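PDB 3QAY: endolysin from Clostridium phage phiCD27, which probably cleaves the amide bond between N-acetylmuramic acid and L-alanine in the cell-wall peptidoglycan of Clostridium difficile, as a zinc-dependent amidase. Local coordinates for residues 21-34 with 146-158. Numbering follows the deposited sequence.
Sequences ADGVVNEYQYNKSL and SFFCDNKEDYDKA. With ZN (zinc ion), chain E.
Gly23 and Asp150 lie 4.0 Å apart, CA to CA, where the loop leading into helix 27-44 meets the type I turn Phe148-Asn151. Two successive amides converge there on one carbonyl: Val25 N reaches Cys149 O at 3.3 Å, nearly straight at 163° and in the carbonyl plane, whereas the bond from Val24 N is weak and strongly bent. Val25 then lies across the Tyr155 ring, its CB 3.7 Å from the centroid and 16° off the ring normal, a CH-pi contact. Val25 CG1, held between its own backbone N and carbonyl carbon, comes 3.8 Å from Cys149 CB. Val24 parts its branches, CG2 packing on Tyr155 CB and CG1 set against the bent chain of Lys152, which crosses it at a slant from CD to NZ. Deeper in, Phe147 turns its edge to the face of Tyr30 in a T-shaped pair, centroids 5.0 Å apart and planes at 79°. Tyr30 OH is linked through a water to Ala158 O, bridging the two helices. On the zinc side, Ala21 CB rests 3.7 Å from Cys149 SG, while Ala21 N donates to Glu27 OE1; Glu27 OE2 binds the zinc ion together with His10 and His85. Beside this zinc site of the amidase alpha/beta fold, the contact joins the start of helix 27-44 to the connection between strand 140-148 and helix 152-175, with Phe147 and Cys149 also touching Leu86 of strand 80-87 and Tyr30 reaching His163 and Ile166.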
ATOM      1  N   ALA A  21       4.091   2.366  11.839  1.00  9.69           N
ATOM      2  CA  ALA A  21       4.587   1.280  12.680  1.00 10.32           C
ATOM      3  C   ALA A  21       6.090   1.113  12.450  1.00 10.74           C
ATOM      4  O   ALA A  21       6.611   1.473  11.388  1.00 10.78           O
ATOM      5  CB  ALA A  21       3.855  -0.015  12.388  1.00 10.08           C
ATOM      6  N   ASP A  22       6.775   0.580  13.456  1.00 11.79           N
ATOM      7  CA  ASP A  22       8.222   0.374  13.422  1.00 12.31           C
ATOM      8  C   ASP A  22       8.574  -0.929  14.135  1.00 12.71           C
ATOM      9  O   ASP A  22       8.237  -1.109  15.302  1.00 13.24           O
ATOM     10  CB  ASP A  22       8.939   1.545  14.103  1.00 13.00           C
ATOM     11  CG  ASP A  22      10.438   1.543  13.850  1.00 13.87           C
ATOM     12  OD1 ASP A  22      10.842   1.446  12.676  1.00 13.86           O
ATOM     13  OD2 ASP A  22      11.213   1.654  14.826  1.00 16.81           O
ATOM     14  N   GLY A  23       9.247  -1.836  13.431  1.00 12.62           N
ATOM     15  CA  GLY A  23       9.669  -3.104  14.013  1.00 13.05           C
ATOM     16  C   GLY A  23      11.041  -3.512  13.517  1.00 13.40           C
ATOM     17  O   GLY A  23      12.008  -2.762  13.669  1.00 13.61           O
ATOM     18  N   VAL A  24      11.132  -4.696  12.911  1.00 12.87           N
ATOM     19  CA  VAL A  24      12.379  -5.129  12.280  1.00 12.83           C
ATOM     20  C   VAL A  24      12.690  -4.280  11.031  1.00 12.36           C
ATOM     21  O   VAL A  24      13.834  -4.218  10.586  1.00 12.34           O
ATOM     22  CB  VAL A  24      12.368  -6.638  11.949  1.00 13.23           C
ATOM     23  CG1 VAL A  24      12.178  -7.444  13.233  1.00 13.01           C
ATOM     24  CG2 VAL A  24      11.290  -6.973  10.919  1.00 12.03           C
ATOM     25  N   VAL A  25      11.669  -3.617  10.490  1.00 11.68           N
ATOM     26  CA  VAL A  25      11.851  -2.600   9.462  1.00 11.42           C
ATOM     27  C   VAL A  25      10.867  -1.462   9.727  1.00 11.07           C
ATOM     28  O   VAL A  25       9.794  -1.683  10.294  1.00 10.59           O
ATOM     29  CB  VAL A  25      11.625  -3.181   8.043  1.00 11.16           C
ATOM     30  CG1 VAL A  25      10.175  -3.639   7.867  1.00 11.50           C
ATOM     31  CG2 VAL A  25      12.041  -2.162   6.964  1.00 11.44           C
ATOM     32  N   ASN A  26      11.238  -0.241   9.351  1.00 10.80           N
ATOM     33  CA  ASN A  26      10.315   0.878   9.479  1.00 10.47           C
ATOM     34  C   ASN A  26       9.304   0.819   8.346  1.00 10.02           C
ATOM     35  O   ASN A  26       9.677   0.669   7.182  1.00 10.33           O
ATOM     36  CB  ASN A  26      11.053   2.219   9.480  1.00 10.79           C
ATOM     37  CG  ASN A  26      10.141   3.376   9.832  1.00 10.55           C
ATOM     38  OD1 ASN A  26       9.901   3.673  11.015  1.00 11.65           O
ATOM     39  ND2 ASN A  26       9.627   4.041   8.813  1.00  7.97           N
ATOM     40  N   GLU A  27       8.026   0.925   8.693  1.00  9.76           N
ATOM     41  CA  GLU A  27       6.944   0.819   7.720  1.00  9.28           C
ATOM     42  C   GLU A  27       7.038   1.914   6.661  1.00  9.22           C
ATOM     43  O   GLU A  27       7.036   1.625   5.467  1.00  8.73           O
ATOM     44  CB  GLU A  27       5.591   0.880   8.428  1.00  9.23           C
ATOM     45  CG  GLU A  27       4.412   1.093   7.506  1.00  9.08           C
ATOM     46  CD  GLU A  27       3.090   1.166   8.233  1.00  9.84           C
ATOM     47  OE1 GLU A  27       3.073   1.206   9.485  1.00 11.06           O
ATOM     48  OE2 GLU A  27       2.058   1.199   7.538  1.00 10.06           O
ATOM     49  N   TYR A  28       7.118   3.166   7.105  1.00  9.49           N
ATOM     50  CA  TYR A  28       7.169   4.303   6.183  1.00  9.83           C
ATOM     51  C   TYR A  28       8.330   4.190   5.200  1.00  9.87           C
ATOM     52  O   TYR A  28       8.137   4.344   3.991  1.00 10.01           O
ATOM     53  CB  TYR A  28       7.254   5.620   6.953  1.00 10.20           C
ATOM     54  CG  TYR A  28       7.520   6.831   6.089  1.00 10.70           C
ATOM     55  CD1 TYR A  28       6.486   7.465   5.404  1.00 11.08           C
ATOM     56  CD2 TYR A  28       8.804   7.352   5.967  1.00 10.91           C
ATOM     57  CE1 TYR A  28       6.729   8.591   4.617  1.00 11.43           C
ATOM     58  CE2 TYR A  28       9.055   8.464   5.179  1.00 11.34           C
ATOM     59  CZ  TYR A  28       8.019   9.080   4.509  1.00 10.70           C
ATOM     60  OH  TYR A  28       8.274  10.189   3.729  1.00 11.78           O
ATOM     61  N   GLN A  29       9.524   3.908   5.722  1.00 10.32           N
ATOM     62  CA  GLN A  29      10.730   3.807   4.902  1.00 10.61           C
ATOM     63  C   GLN A  29      10.615   2.669   3.884  1.00 10.54           C
ATOM     64  O   GLN A  29      10.943   2.865   2.715  1.00 10.56           O
ATOM     65  CB  GLN A  29      11.990   3.615   5.761  1.00 11.09           C
ATOM     66  CG  GLN A  29      12.339   4.798   6.688  1.00 11.88           C
ATOM     67  CD  GLN A  29      12.703   6.085   5.941  1.00 12.68           C
ATOM     68  OE1 GLN A  29      13.150   6.054   4.789  1.00 14.05           O
ATOM     69  NE2 GLN A  29      12.501   7.224   6.597  1.00 11.35           N
ATOM     70  N   TYR A  30      10.150   1.491   4.316  1.00 10.24           N
ATOM     71  CA  TYR A  30       9.971   0.367   3.378  1.00 10.10           C
ATOM     72  C   TYR A  30       9.057   0.769   2.224  1.00  9.83           C
ATOM     73  O   TYR A  30       9.408   0.608   1.053  1.00 10.26           O
ATOM     74  CB  TYR A  30       9.406  -0.889   4.060  1.00  9.80           C
ATOM     75  CG  TYR A  30       9.284  -2.045   3.081  1.00  9.42           C
ATOM     76  CD1 TYR A  30      10.381  -2.837   2.783  1.00 10.68           C
ATOM     77  CD2 TYR A  30       8.090  -2.302   2.414  1.00  9.78           C
ATOM     78  CE1 TYR A  30      10.294  -3.878   1.874  1.00 11.58           C
ATOM     79  CE2 TYR A  30       7.988  -3.340   1.494  1.00 10.06           C
ATOM     80  CZ  TYR A  30       9.093  -4.123   1.231  1.00 10.86           C
ATOM     81  OH  TYR A  30       9.010  -5.151   0.323  1.00 12.72           O
ATOM     82  N   ASN A  31       7.892   1.312   2.560  1.00  9.54           N
ATOM     83  CA  ASN A  31       6.901   1.677   1.550  1.00  9.77           C
ATOM     84  C   ASN A  31       7.310   2.874   0.686  1.00  9.97           C
ATOM     85  O   ASN A  31       6.932   2.953  -0.480  1.00  9.95           O
ATOM     86  CB  ASN A  31       5.528   1.890   2.206  1.00  9.61           C
ATOM     87  CG  ASN A  31       4.902   0.580   2.691  1.00 10.09           C
ATOM     88  OD1 ASN A  31       4.368   0.502   3.802  1.00 12.87           O
ATOM     89  ND2 ASN A  31       4.973  -0.450   1.865  1.00  8.27           N
ATOM     90  N   LYS A  32       8.105   3.783   1.245  1.00 10.47           N
ATOM     91  CA  LYS A  32       8.749   4.836   0.454  1.00 11.18           C
ATOM     92  C   LYS A  32       9.652   4.219  -0.633  1.00 11.41           C
ATOM     93  O   LYS A  32       9.731   4.735  -1.752  1.00 11.91           O
ATOM     94  CB  LYS A  32       9.546   5.777   1.375  1.00 11.67           C
ATOM     95  CG  LYS A  32      10.393   6.826   0.667  1.00 13.29           C
ATOM     96  CD  LYS A  32      11.145   7.704   1.658  1.00 14.43           C
ATOM     97  CE  LYS A  32      11.911   8.820   0.947  1.00 16.10           C
ATOM     98  NZ  LYS A  32      12.639   9.693   1.914  1.00 17.66           N
ATOM     99  N   SER A  33      10.322   3.121  -0.295  1.00 11.32           N
ATOM    100  CA  SER A  33      11.170   2.389  -1.244  1.00 11.57           C
ATOM    101  C   SER A  33      10.375   1.535  -2.232  1.00 11.06           C
ATOM    102  O   SER A  33      10.708   1.493  -3.406  1.00 11.54           O
ATOM    103  CB  SER A  33      12.180   1.504  -0.500  1.00 11.90           C
ATOM    104  OG  SER A  33      13.181   2.292   0.113  1.00 12.99           O
ATOM    105  N   LEU A  34       9.341   0.850  -1.751  1.00 10.63           N
ATOM    106  CA  LEU A  34       8.488   0.006  -2.607  1.00 10.14           C
ATOM    107  C   LEU A  34       7.673   0.788  -3.652  1.00  9.80           C
ATOM    108  O   LEU A  34       7.522   0.345  -4.790  1.00  9.35           O
ATOM    109  CB  LEU A  34       7.516  -0.796  -1.738  1.00  9.89           C
ATOM    110  CG  LEU A  34       6.528  -1.708  -2.485  1.00  9.65           C
ATOM    111  CD1 LEU A  34       7.287  -2.720  -3.325  1.00  8.65           C
ATOM    112  CD2 LEU A  34       5.589  -2.400  -1.492  1.00  8.97           C
ATOM    113  N   SER A 146       1.042  -5.212   3.204  1.00  8.88           N
ATOM    114  CA  SER A 146       1.802  -6.246   2.475  1.00  9.31           C
ATOM    115  C   SER A 146       2.305  -7.385   3.354  1.00  9.72           C
ATOM    116  O   SER A 146       2.238  -8.555   2.961  1.00 10.40           O
ATOM    117  CB  SER A 146       2.997  -5.619   1.745  1.00  9.13           C
ATOM    118  OG  SER A 146       2.579  -4.785   0.678  1.00  9.10           O
ATOM    119  N   PHE A 147       2.840  -7.027   4.518  1.00  9.39           N
ATOM    120  CA  PHE A 147       3.332  -7.980   5.514  1.00  9.96           C
ATOM    121  C   PHE A 147       3.556  -7.236   6.836  1.00 10.06           C
ATOM    122  O   PHE A 147       3.381  -6.016   6.886  1.00  9.64           O
ATOM    123  CB  PHE A 147       4.627  -8.665   5.047  1.00 10.27           C
ATOM    124  CG  PHE A 147       5.761  -7.712   4.754  1.00  9.61           C
ATOM    125  CD1 PHE A 147       6.612  -7.284   5.769  1.00 10.39           C
ATOM    126  CD2 PHE A 147       5.980  -7.247   3.465  1.00  8.89           C
ATOM    127  CE1 PHE A 147       7.650  -6.400   5.502  1.00  9.63           C
ATOM    128  CE2 PHE A 147       7.016  -6.371   3.191  1.00  8.35           C
ATOM    129  CZ  PHE A 147       7.849  -5.946   4.207  1.00  8.93           C
ATOM    130  N   PHE A 148       3.931  -7.960   7.893  1.00 10.54           N
ATOM    131  CA  PHE A 148       4.138  -7.348   9.213  1.00 11.03           C
ATOM    132  C   PHE A 148       5.557  -6.804   9.377  1.00 11.27           C
ATOM    133  O   PHE A 148       6.538  -7.531   9.236  1.00 11.77           O
ATOM    134  CB  PHE A 148       3.806  -8.336  10.338  1.00 11.85           C
ATOM    135  CG  PHE A 148       2.330  -8.467  10.615  1.00 12.08           C
ATOM    136  CD1 PHE A 148       1.788  -8.036  11.820  1.00 12.21           C
ATOM    137  CD2 PHE A 148       1.478  -8.999   9.657  1.00 12.33           C
ATOM    138  CE1 PHE A 148       0.424  -8.154  12.075  1.00 12.37           C
ATOM    139  CE2 PHE A 148       0.107  -9.112   9.901  1.00 12.13           C
ATOM    140  CZ  PHE A 148      -0.416  -8.691  11.113  1.00 12.25           C
ATOM    141  N   CYS A 149       5.666  -5.518   9.685  1.00 11.43           N
ATOM    142  CA  CYS A 149       6.973  -4.890   9.872  1.00 11.77           C
ATOM    143  C   CYS A 149       7.641  -5.285  11.198  1.00 12.35           C
ATOM    144  O   CYS A 149       8.810  -4.962  11.418  1.00 13.13           O
ATOM    145  CB  CYS A 149       6.854  -3.371   9.776  1.00 11.43           C
ATOM    146  SG  CYS A 149       6.166  -2.609  11.250  1.00 12.98           S
ATOM    147  N   ASP A 150       6.907  -5.977  12.071  1.00 12.73           N
ATOM    148  CA  ASP A 150       7.438  -6.413  13.369  1.00 13.40           C
ATOM    149  C   ASP A 150       7.599  -7.938  13.453  1.00 14.28           C
ATOM    150  O   ASP A 150       7.749  -8.488  14.542  1.00 14.72           O
ATOM    151  CB  ASP A 150       6.553  -5.888  14.513  1.00 13.49           C
ATOM    152  CG  ASP A 150       5.127  -6.425  14.462  1.00 13.06           C
ATOM    153  OD1 ASP A 150       4.727  -7.001  13.424  1.00 12.07           O
ATOM    154  OD2 ASP A 150       4.397  -6.263  15.466  1.00 12.43           O
ATOM    155  N   ASN A 151       7.579  -8.603  12.298  1.00 14.19           N
ATOM    156  CA  ASN A 151       7.749 -10.051  12.215  1.00 15.10           C
ATOM    157  C   ASN A 151       8.956 -10.387  11.334  1.00 15.46           C
ATOM    158  O   ASN A 151       8.932 -10.158  10.126  1.00 14.90           O
ATOM    159  CB  ASN A 151       6.473 -10.715  11.674  1.00 14.89           C
ATOM    160  CG  ASN A 151       6.566 -12.240  11.656  1.00 15.74           C
ATOM    161  OD1 ASN A 151       7.237 -12.819  10.803  1.00 16.43           O
ATOM    162  ND2 ASN A 151       5.900 -12.891  12.606  1.00 15.29           N
ATOM    163  N   LYS A 152      10.007 -10.925  11.954  1.00 16.71           N
ATOM    164  CA  LYS A 152      11.266 -11.254  11.267  1.00 17.36           C
ATOM    165  C   LYS A 152      11.050 -12.098  10.023  1.00 16.84           C
ATOM    166  O   LYS A 152      11.587 -11.805   8.958  1.00 16.20           O
ATOM    167  CB  LYS A 152      12.191 -12.041  12.199  1.00 18.73           C
ATOM    168  CG  LYS A 152      12.806 -11.239  13.325  1.00 20.97           C
ATOM    169  CD  LYS A 152      14.028 -10.442  12.861  1.00 23.22           C
ATOM    170  CE  LYS A 152      14.942 -10.105  14.032  1.00 24.71           C
ATOM    171  NZ  LYS A 152      14.193  -9.502  15.170  1.00 26.54           N
ATOM    172  N   GLU A 153      10.265 -13.155  10.189  1.00 17.13           N
ATOM    173  CA  GLU A 153      10.055 -14.149   9.143  1.00 17.32           C
ATOM    174  C   GLU A 153       9.403 -13.503   7.918  1.00 15.79           C
ATOM    175  O   GLU A 153       9.828 -13.747   6.794  1.00 15.77           O
ATOM    176  CB  GLU A 153       9.213 -15.323   9.671  1.00 18.01           C
ATOM    177  CG  GLU A 153       9.934 -16.241  10.684  1.00 20.72           C
ATOM    178  CD  GLU A 153      10.323 -15.561  12.000  1.00 23.26           C
ATOM    179  OE1 GLU A 153       9.619 -14.614  12.446  1.00 23.34           O
ATOM    180  OE2 GLU A 153      11.344 -15.979  12.596  1.00 24.46           O
ATOM    181  N   ASP A 154       8.388 -12.667   8.147  1.00 14.94           N
ATOM    182  CA  ASP A 154       7.753 -11.899   7.074  1.00 13.90           C
ATOM    183  C   ASP A 154       8.759 -11.012   6.349  1.00 13.65           C
ATOM    184  O   ASP A 154       8.796 -10.987   5.118  1.00 13.86           O
ATOM    185  CB  ASP A 154       6.616 -11.007   7.605  1.00 13.53           C
ATOM    186  CG  ASP A 154       5.249 -11.678   7.571  1.00 12.27           C
ATOM    187  OD1 ASP A 154       5.154 -12.896   7.339  1.00 13.66           O
ATOM    188  OD2 ASP A 154       4.245 -10.971   7.789  1.00 10.95           O
ATOM    189  N   TYR A 155       9.558 -10.270   7.106  1.00 13.71           N
ATOM    190  CA  TYR A 155      10.522  -9.348   6.504  1.00 13.43           C
ATOM    191  C   TYR A 155      11.638 -10.094   5.756  1.00 13.79           C
ATOM    192  O   TYR A 155      12.105  -9.627   4.712  1.00 13.51           O
ATOM    193  CB  TYR A 155      11.110  -8.410   7.562  1.00 13.47           C
ATOM    194  CG  TYR A 155      12.021  -7.325   7.013  1.00 13.26           C
ATOM    195  CD1 TYR A 155      11.686  -6.607   5.871  1.00 13.09           C
ATOM    196  CD2 TYR A 155      13.205  -6.997   7.661  1.00 13.52           C
ATOM    197  CE1 TYR A 155      12.519  -5.606   5.380  1.00 12.86           C
ATOM    198  CE2 TYR A 155      14.036  -5.998   7.180  1.00 14.36           C
ATOM    199  CZ  TYR A 155      13.692  -5.310   6.040  1.00 13.54           C
ATOM    200  OH  TYR A 155      14.524  -4.322   5.570  1.00 14.09           O
ATOM    201  N   ASP A 156      12.047 -11.247   6.280  1.00 14.20           N
ATOM    202  CA  ASP A 156      13.002 -12.112   5.573  1.00 14.83           C
ATOM    203  C   ASP A 156      12.435 -12.580   4.228  1.00 14.19           C
ATOM    204  O   ASP A 156      13.155 -12.621   3.234  1.00 14.24           O
ATOM    205  CB  ASP A 156      13.390 -13.327   6.424  1.00 15.77           C
ATOM    206  CG  ASP A 156      14.300 -12.965   7.589  1.00 17.18           C
ATOM    207  OD1 ASP A 156      14.903 -11.871   7.574  1.00 18.72           O
ATOM    208  OD2 ASP A 156      14.416 -13.784   8.517  1.00 18.22           O
ATOM    209  N   LYS A 157      11.152 -12.929   4.201  1.00 13.77           N
ATOM    210  CA  LYS A 157      10.486 -13.280   2.942  1.00 13.86           C
ATOM    211  C   LYS A 157      10.487 -12.100   1.975  1.00 13.12           C
ATOM    212  O   LYS A 157      10.748 -12.274   0.790  1.00 13.04           O
ATOM    213  CB  LYS A 157       9.048 -13.734   3.180  1.00 13.84           C
ATOM    214  CG  LYS A 157       8.904 -15.136   3.750  1.00 14.97           C
ATOM    215  CD  LYS A 157       7.447 -15.391   4.118  1.00 16.02           C
ATOM    216  CE  LYS A 157       7.225 -16.812   4.605  1.00 18.33           C
ATOM    217  NZ  LYS A 157       5.808 -17.036   4.958  1.00 18.92           N
ATOM    218  N   ALA A 158      10.211 -10.905   2.494  1.00 12.60           N
ATOM    219  CA  ALA A 158      10.154  -9.694   1.677  1.00 12.20           C
ATOM    220  C   ALA A 158      11.507  -9.380   1.058  1.00 12.78           C
ATOM    221  O   ALA A 158      11.593  -9.082  -0.134  1.00 12.81           O
ATOM    222  CB  ALA A 158       9.667  -8.502   2.514  1.00 11.78           C
TER
HETATM  223 ZN    ZN E 180       0.229   1.849   8.294  1.00  9.00          ZN
HETATM  224  O   HOH W   1      15.495  -2.574   8.258  1.00 28.85           O
HETATM  225  O   HOH W   2      11.274  -6.204  -0.260  1.00  9.10           O
HETATM  226  O   HOH W   3       2.935  -2.259   1.434  1.00  3.48           O
HETATM  227  O   HOH W   4      -1.778   2.687   9.373  1.00 13.81           O